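Fusion DH (Streptomyces sp. MJ635-86F5, PDB 6K97) joins the halves of a split polyketide synthase dehydratase domain in one engineered chain, and probably dehydrates carrier-bound intermediates in cremimycin biosynthesis. Local coordinates at residues 61-74 / 208-220. Residues are numbered along the deposited sequence; the frame is centred on the assembly and turned at random.
With SO4 (sulfate ion), chain C.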
loop_
_atom_site.group_PDB
_atom_site.type_symbol
_atom_site.label_atom_id
_atom_site.label_comp_id
_atom_site.label_asym_id
_atom_site.label_seq_id
_atom_site.Cartn_x
_atom_site.Cartn_y
_atom_site.Cartn_z
ATOM N N TRP A 61 -16.531 -10.400 18.234
ATOM C CA TRP A 61 -17.209 -11.520 17.564
ATOM C C TRP A 61 -16.259 -12.631 17.086
ATOM O O TRP A 61 -16.628 -13.822 17.130
ATOM C CB TRP A 61 -18.048 -11.050 16.395
ATOM C CG TRP A 61 -17.300 -10.404 15.316
ATOM C CD1 TRP A 61 -16.770 -9.147 15.328
ATOM C CD2 TRP A 61 -17.041 -10.932 14.019
ATOM N NE1 TRP A 61 -16.201 -8.859 14.105
ATOM C CE2 TRP A 61 -16.336 -9.941 13.291
ATOM C CE3 TRP A 61 -17.335 -12.139 13.402
ATOM C CZ2 TRP A 61 -15.887 -10.130 12.010
ATOM C CZ3 TRP A 61 -16.912 -12.325 12.092
ATOM C CH2 TRP A 61 -16.186 -11.331 11.413
ATOM N N LEU A 62 -15.044 -12.258 16.677
ATOM C CA LEU A 62 -14.089 -13.258 16.224
ATOM C C LEU A 62 -13.677 -14.224 17.353
ATOM O O LEU A 62 -13.217 -15.329 17.088
ATOM C CB LEU A 62 -12.865 -12.601 15.555
ATOM C CG LEU A 62 -13.253 -11.902 14.270
ATOM C CD1 LEU A 62 -12.088 -11.150 13.639
ATOM C CD2 LEU A 62 -13.807 -12.895 13.287
ATOM N N ALA A 63 -13.839 -13.815 18.598
ATOM C CA ALA A 63 -13.558 -14.720 19.726
ATOM C C ALA A 63 -14.470 -15.922 19.677
ATOM O O ALA A 63 -14.105 -16.953 20.162
ATOM C CB ALA A 63 -13.695 -14.008 21.079
ATOM N N ASP A 64 -15.634 -15.820 19.045
ATOM C CA ASP A 64 -16.531 -16.990 18.979
ATOM C C ASP A 64 -16.102 -18.055 17.941
ATOM O O ASP A 64 -16.830 -19.061 17.764
ATOM C CB ASP A 64 -17.982 -16.558 18.722
ATOM C CG ASP A 64 -18.596 -15.818 19.899
ATOM O OD1 ASP A 64 -18.018 -15.927 20.999
ATOM O OD2 ASP A 64 -19.637 -15.098 19.707
ATOM N N HIS A 65 -14.980 -17.827 17.237
ATOM C CA HIS A 65 -14.422 -18.833 16.320
ATOM C C HIS A 65 -13.135 -19.427 16.878
ATOM O O HIS A 65 -12.032 -19.025 16.513
ATOM C CB HIS A 65 -14.216 -18.295 14.905
ATOM C CG HIS A 65 -13.794 -19.343 13.936
ATOM N ND1 HIS A 65 -12.477 -19.555 13.600
ATOM C CD2 HIS A 65 -14.505 -20.299 13.285
ATOM C CE1 HIS A 65 -12.401 -20.574 12.758
ATOM N NE2 HIS A 65 -13.616 -21.048 12.555
ATOM N N THR A 66 -13.311 -20.406 17.769
ATOM C CA THR A 66 -12.224 -21.041 18.489
ATOM C C THR A 66 -12.236 -22.525 18.150
ATOM O O THR A 66 -13.282 -23.168 18.162
ATOM C CB THR A 66 -12.370 -20.728 19.994
ATOM O OG1 THR A 66 -12.291 -19.284 20.154
ATOM C CG2 THR A 66 -11.246 -21.334 20.834
ATOM N N ILE A 67 -11.063 -23.029 17.778
ATOM C CA ILE A 67 -10.843 -24.408 17.349
ATOM C C ILE A 67 -9.783 -25.056 18.275
ATOM O O ILE A 67 -8.636 -24.596 18.351
ATOM C CB ILE A 67 -10.310 -24.426 15.911
ATOM C CG1 ILE A 67 -11.223 -23.663 14.972
ATOM C CG2 ILE A 67 -10.178 -25.842 15.401
ATOM C CD1 ILE A 67 -12.603 -24.247 14.777
ATOM N N ALA A 68 -10.199 -26.057 19.039
ATOM C CA ALA A 68 -9.304 -26.736 20.009
ATOM C C ALA A 68 -8.536 -25.787 20.919
ATOM O O ALA A 68 -7.378 -25.940 21.085
ATOM C CB ALA A 68 -8.323 -27.625 19.278
ATOM N N GLY A 69 -9.210 -24.807 21.493
ATOM C CA GLY A 69 -8.591 -23.832 22.398
ATOM C C GLY A 69 -7.924 -22.632 21.743
ATOM O O GLY A 69 -7.600 -21.676 22.429
ATOM N N THR A 70 -7.686 -22.666 20.420
ATOM C CA THR A 70 -7.021 -21.559 19.749
ATOM C C THR A 70 -7.978 -20.750 18.874
ATOM O O THR A 70 -8.606 -21.289 17.980
ATOM C CB THR A 70 -5.876 -22.065 18.883
ATOM O OG1 THR A 70 -5.025 -22.847 19.679
ATOM C CG2 THR A 70 -5.072 -20.901 18.279
ATOM N N THR A 71 -8.061 -19.454 19.145
ATOM C CA THR A 71 -8.887 -18.539 18.397
ATOM C C THR A 71 -8.177 -18.077 17.130
ATOM O O THR A 71 -7.070 -17.537 17.195
ATOM C CB THR A 71 -9.228 -17.298 19.241
ATOM O OG1 THR A 71 -10.001 -17.754 20.343
ATOM C CG2 THR A 71 -10.059 -16.319 18.424
ATOM N N ILE A 72 -8.825 -18.305 15.988
ATOM C CA ILE A 72 -8.172 -18.119 14.682
ATOM C C ILE A 72 -9.158 -17.561 13.722
ATOM O O ILE A 72 -10.374 -17.805 13.852
ATOM C CB ILE A 72 -7.633 -19.432 14.079
ATOM C CG1 ILE A 72 -8.745 -20.367 13.596
ATOM C CG2 ILE A 72 -6.788 -20.205 15.088
ATOM C CD1 ILE A 72 -8.184 -21.621 12.922
ATOM N N VAL A 73 -8.648 -16.770 12.781
ATOM C CA VAL A 73 -9.521 -16.142 11.836
ATOM C C VAL A 73 -10.128 -17.249 11.029
ATOM O O VAL A 73 -9.410 -18.093 10.512
ATOM C CB VAL A 73 -8.717 -15.174 10.951
ATOM C CG1 VAL A 73 -9.554 -14.651 9.785
ATOM C CG2 VAL A 73 -8.175 -14.006 11.779
ATOM N N PRO A 74 -11.441 -17.270 10.894
ATOM C CA PRO A 74 -12.033 -18.323 10.011
ATOM C C PRO A 74 -11.674 -18.216 8.522
ATOM O O PRO A 74 -11.343 -17.137 8.040
ATOM C CB PRO A 74 -13.555 -18.147 10.171
ATOM C CG PRO A 74 -13.736 -16.770 10.676
ATOM C CD PRO A 74 -12.442 -16.273 11.298
ATOM N N ASP A 208 -17.584 -31.113 21.142
ATOM C CA ASP A 208 -16.847 -32.227 21.719
ATOM C C ASP A 208 -15.654 -32.631 20.913
ATOM O O ASP A 208 -14.774 -33.233 21.446
ATOM C CB ASP A 208 -17.761 -33.456 21.892
ATOM C CG ASP A 208 -18.698 -33.318 23.098
ATOM O OD1 ASP A 208 -18.396 -32.525 24.023
ATOM O OD2 ASP A 208 -19.760 -33.960 23.098
ATOM N N ARG A 209 -15.608 -32.294 19.639
ATOM C CA ARG A 209 -14.450 -32.566 18.789
ATOM C C ARG A 209 -13.455 -31.418 18.716
ATOM O O ARG A 209 -12.453 -31.554 18.035
ATOM C CB ARG A 209 -14.922 -32.815 17.343
ATOM C CG ARG A 209 -16.038 -33.850 17.149
ATOM C CD ARG A 209 -15.501 -35.262 17.130
ATOM N NE ARG A 209 -14.777 -35.559 15.897
ATOM C CZ ARG A 209 -15.184 -36.377 14.922
ATOM N NH1 ARG A 209 -14.376 -36.574 13.881
ATOM N NH2 ARG A 209 -16.358 -36.999 14.967
ATOM N N GLY A 210 -13.769 -30.266 19.320
ATOM C CA GLY A 210 -12.910 -29.100 19.254
ATOM C C GLY A 210 -13.397 -27.885 18.446
ATOM O O GLY A 210 -12.697 -26.871 18.354
ATOM N N PHE A 211 -14.563 -27.994 17.829
ATOM C CA PHE A 211 -15.156 -26.860 17.159
ATOM C C PHE A 211 -15.939 -26.043 18.193
ATOM O O PHE A 211 -17.129 -26.247 18.393
ATOM C CB PHE A 211 -16.085 -27.319 16.027
ATOM C CG PHE A 211 -15.394 -28.111 14.952
ATOM C CD1 PHE A 211 -14.799 -27.475 13.874
ATOM C CD2 PHE A 211 -15.341 -29.483 15.007
ATOM C CE1 PHE A 211 -14.145 -28.202 12.880
ATOM C CE2 PHE A 211 -14.685 -30.209 14.028
ATOM C CZ PHE A 211 -14.081 -29.571 12.957
ATOM N N GLN A 212 -15.258 -25.131 18.861
ATOM C CA GLN A 212 -15.858 -24.434 19.971
ATOM C C GLN A 212 -16.480 -23.121 19.525
ATOM O O GLN A 212 -15.978 -22.046 19.822
ATOM C CB GLN A 212 -14.810 -24.204 21.040
ATOM C CG GLN A 212 -14.309 -25.531 21.600
ATOM C CD GLN A 212 -12.839 -25.579 21.994
ATOM O OE1 GLN A 212 -12.016 -24.751 21.605
ATOM N NE2 GLN A 212 -12.503 -26.614 22.725
ATOM N N TYR A 213 -17.592 -23.219 18.821
ATOM C CA TYR A 213 -18.236 -22.062 18.243
ATOM C C TYR A 213 -19.037 -21.304 19.313
ATOM O O TYR A 213 -19.981 -21.846 19.866
ATOM C CB TYR A 213 -19.166 -22.494 17.117
ATOM C CG TYR A 213 -18.443 -23.147 15.924
ATOM C CD1 TYR A 213 -17.432 -22.468 15.228
ATOM C CD2 TYR A 213 -18.849 -24.397 15.434
ATOM C CE1 TYR A 213 -16.812 -23.042 14.126
ATOM C CE2 TYR A 213 -18.272 -24.944 14.331
ATOM C CZ TYR A 213 -17.226 -24.269 13.690
ATOM O OH TYR A 213 -16.619 -24.839 12.621
ATOM N N GLY A 214 -18.666 -20.041 19.569
ATOM C CA GLY A 214 -19.494 -19.174 20.379
ATOM C C GLY A 214 -20.711 -18.678 19.600
ATOM O O GLY A 214 -20.966 -19.081 18.463
ATOM N N GLU A 215 -21.457 -17.786 20.229
ATOM C CA GLU A 215 -22.784 -17.447 19.800
ATOM C C GLU A 215 -22.827 -16.900 18.381
ATOM O O GLU A 215 -23.717 -17.261 17.586
ATOM C CB GLU A 215 -23.453 -16.523 20.811
ATOM C CG GLU A 215 -24.967 -16.567 20.640
ATOM C CD GLU A 215 -25.722 -15.708 21.640
ATOM O OE1 GLU A 215 -25.100 -15.243 22.651
ATOM O OE2 GLU A 215 -26.933 -15.508 21.375
ATOM N N THR A 216 -21.868 -16.062 18.037
ATOM C CA THR A 216 -21.886 -15.476 16.700
ATOM C C THR A 216 -21.737 -16.481 15.569
ATOM O O THR A 216 -22.199 -16.231 14.438
ATOM C CB THR A 216 -20.759 -14.460 16.485
ATOM O OG1 THR A 216 -20.781 -13.476 17.519
ATOM C CG2 THR A 216 -20.981 -13.764 15.136
ATOM N N PHE A 217 -21.027 -17.577 15.856
ATOM C CA PHE A 217 -20.765 -18.598 14.864
ATOM C C PHE A 217 -21.668 -19.785 14.987
ATOM O O PHE A 217 -21.466 -20.748 14.316
ATOM C CB PHE A 217 -19.299 -19.027 14.885
ATOM C CG PHE A 217 -18.397 -18.031 14.245
ATOM C CD1 PHE A 217 -18.047 -16.867 14.918
ATOM C CD2 PHE A 217 -17.949 -18.212 12.959
ATOM C CE1 PHE A 217 -17.256 -15.918 14.327
ATOM C CE2 PHE A 217 -17.170 -17.257 12.349
ATOM C CZ PHE A 217 -16.816 -16.102 13.046
ATOM N N ARG A 218 -22.716 -19.708 15.781
ATOM C CA ARG A 218 -23.691 -20.806 15.820
ATOM C C ARG A 218 -24.886 -20.337 14.999
ATOM O O ARG A 218 -25.974 -20.165 15.518
ATOM C CB ARG A 218 -24.108 -21.128 17.242
ATOM C CG ARG A 218 -23.044 -21.820 18.043
ATOM C CD ARG A 218 -23.642 -22.664 19.154
ATOM N NE ARG A 218 -24.296 -21.802 20.128
ATOM C CZ ARG A 218 -23.682 -21.189 21.146
ATOM N NH1 ARG A 218 -22.367 -21.277 21.346
ATOM N NH2 ARG A 218 -24.380 -20.412 21.959
ATOM N N GLY A 219 -24.664 -20.146 13.707
ATOM C CA GLY A 219 -25.659 -19.571 12.810
ATOM C C GLY A 219 -26.518 -20.550 12.051
ATOM O O GLY A 219 -27.475 -20.156 11.431
ATOM N N LEU A 220 -26.229 -21.845 12.150
ATOM C CA LEU A 220 -27.098 -22.861 11.547
ATOM C C LEU A 220 -28.398 -23.001 12.350
ATOM O O LEU A 220 -28.399 -23.652 13.343
ATOM C CB LEU A 220 -26.351 -24.200 11.448
ATOM C CG LEU A 220 -27.105 -25.391 10.848
ATOM C CD1 LEU A 220 -27.448 -25.164 9.396
ATOM C CD2 LEU A 220 -26.329 -26.702 10.977
HETATM S S SO4 C . -21.401 -18.747 24.064
HETATM O O1 SO4 C . -20.880 -17.696 23.135
HETATM O O2 SO4 C . -20.978 -20.093 23.606
HETATM O O3 SO4 C . -20.813 -18.535 25.416
HETATM O O4 SO4 C . -22.897 -18.718 24.168
HETATM O O HOH W 1 -14.912 -23.442 10.637
#
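The interface between the two hotdog halves of this engineered fusion brings H65 against Y213: H65, G69 and P74 fit the HxxxGxxxxP motif of dehydratases, whose histidine is catalytic in relatives, and 208-220 comes from the second half. Strand 65-67 runs antiparallel to the weakly bonded strand 211-213; T66 O accepts a hydrogen bond from Q212 N, and A68 N gives a short one to G210 O (2.7 Å). Q212 OE1 holds the type I' turn from I67 to T70, accepting a hydrogen bond from G69 N in the carbonyl plane, on a lone pair (2.8 Å). At the other end D64 OD2 is gripped twice by T216, from N (2.9 Å) and OG1 (3.0 Å), on opposite faces of the carboxylate plane. H65 CB makes a CH-pi contact over one face of the F217 ring, 3.8 Å from its centroid. The imidazole (chi1 -174°, CG anti to the backbone N) has P74 CB over the centre of one face. H65 ND1 donates to I72 O (2.7 Å), while H65 CD2 lies at the edge of the Y213 ring, 3.7 Å from Y213 CE1. D256 of helix 252-266 touches H65, Y213 and F217. The I72 O bond and flanking P74 and Y213 should limit imidazole rotation; H65 NE2 and Y213 OH share a water, the NE2 bond being weak.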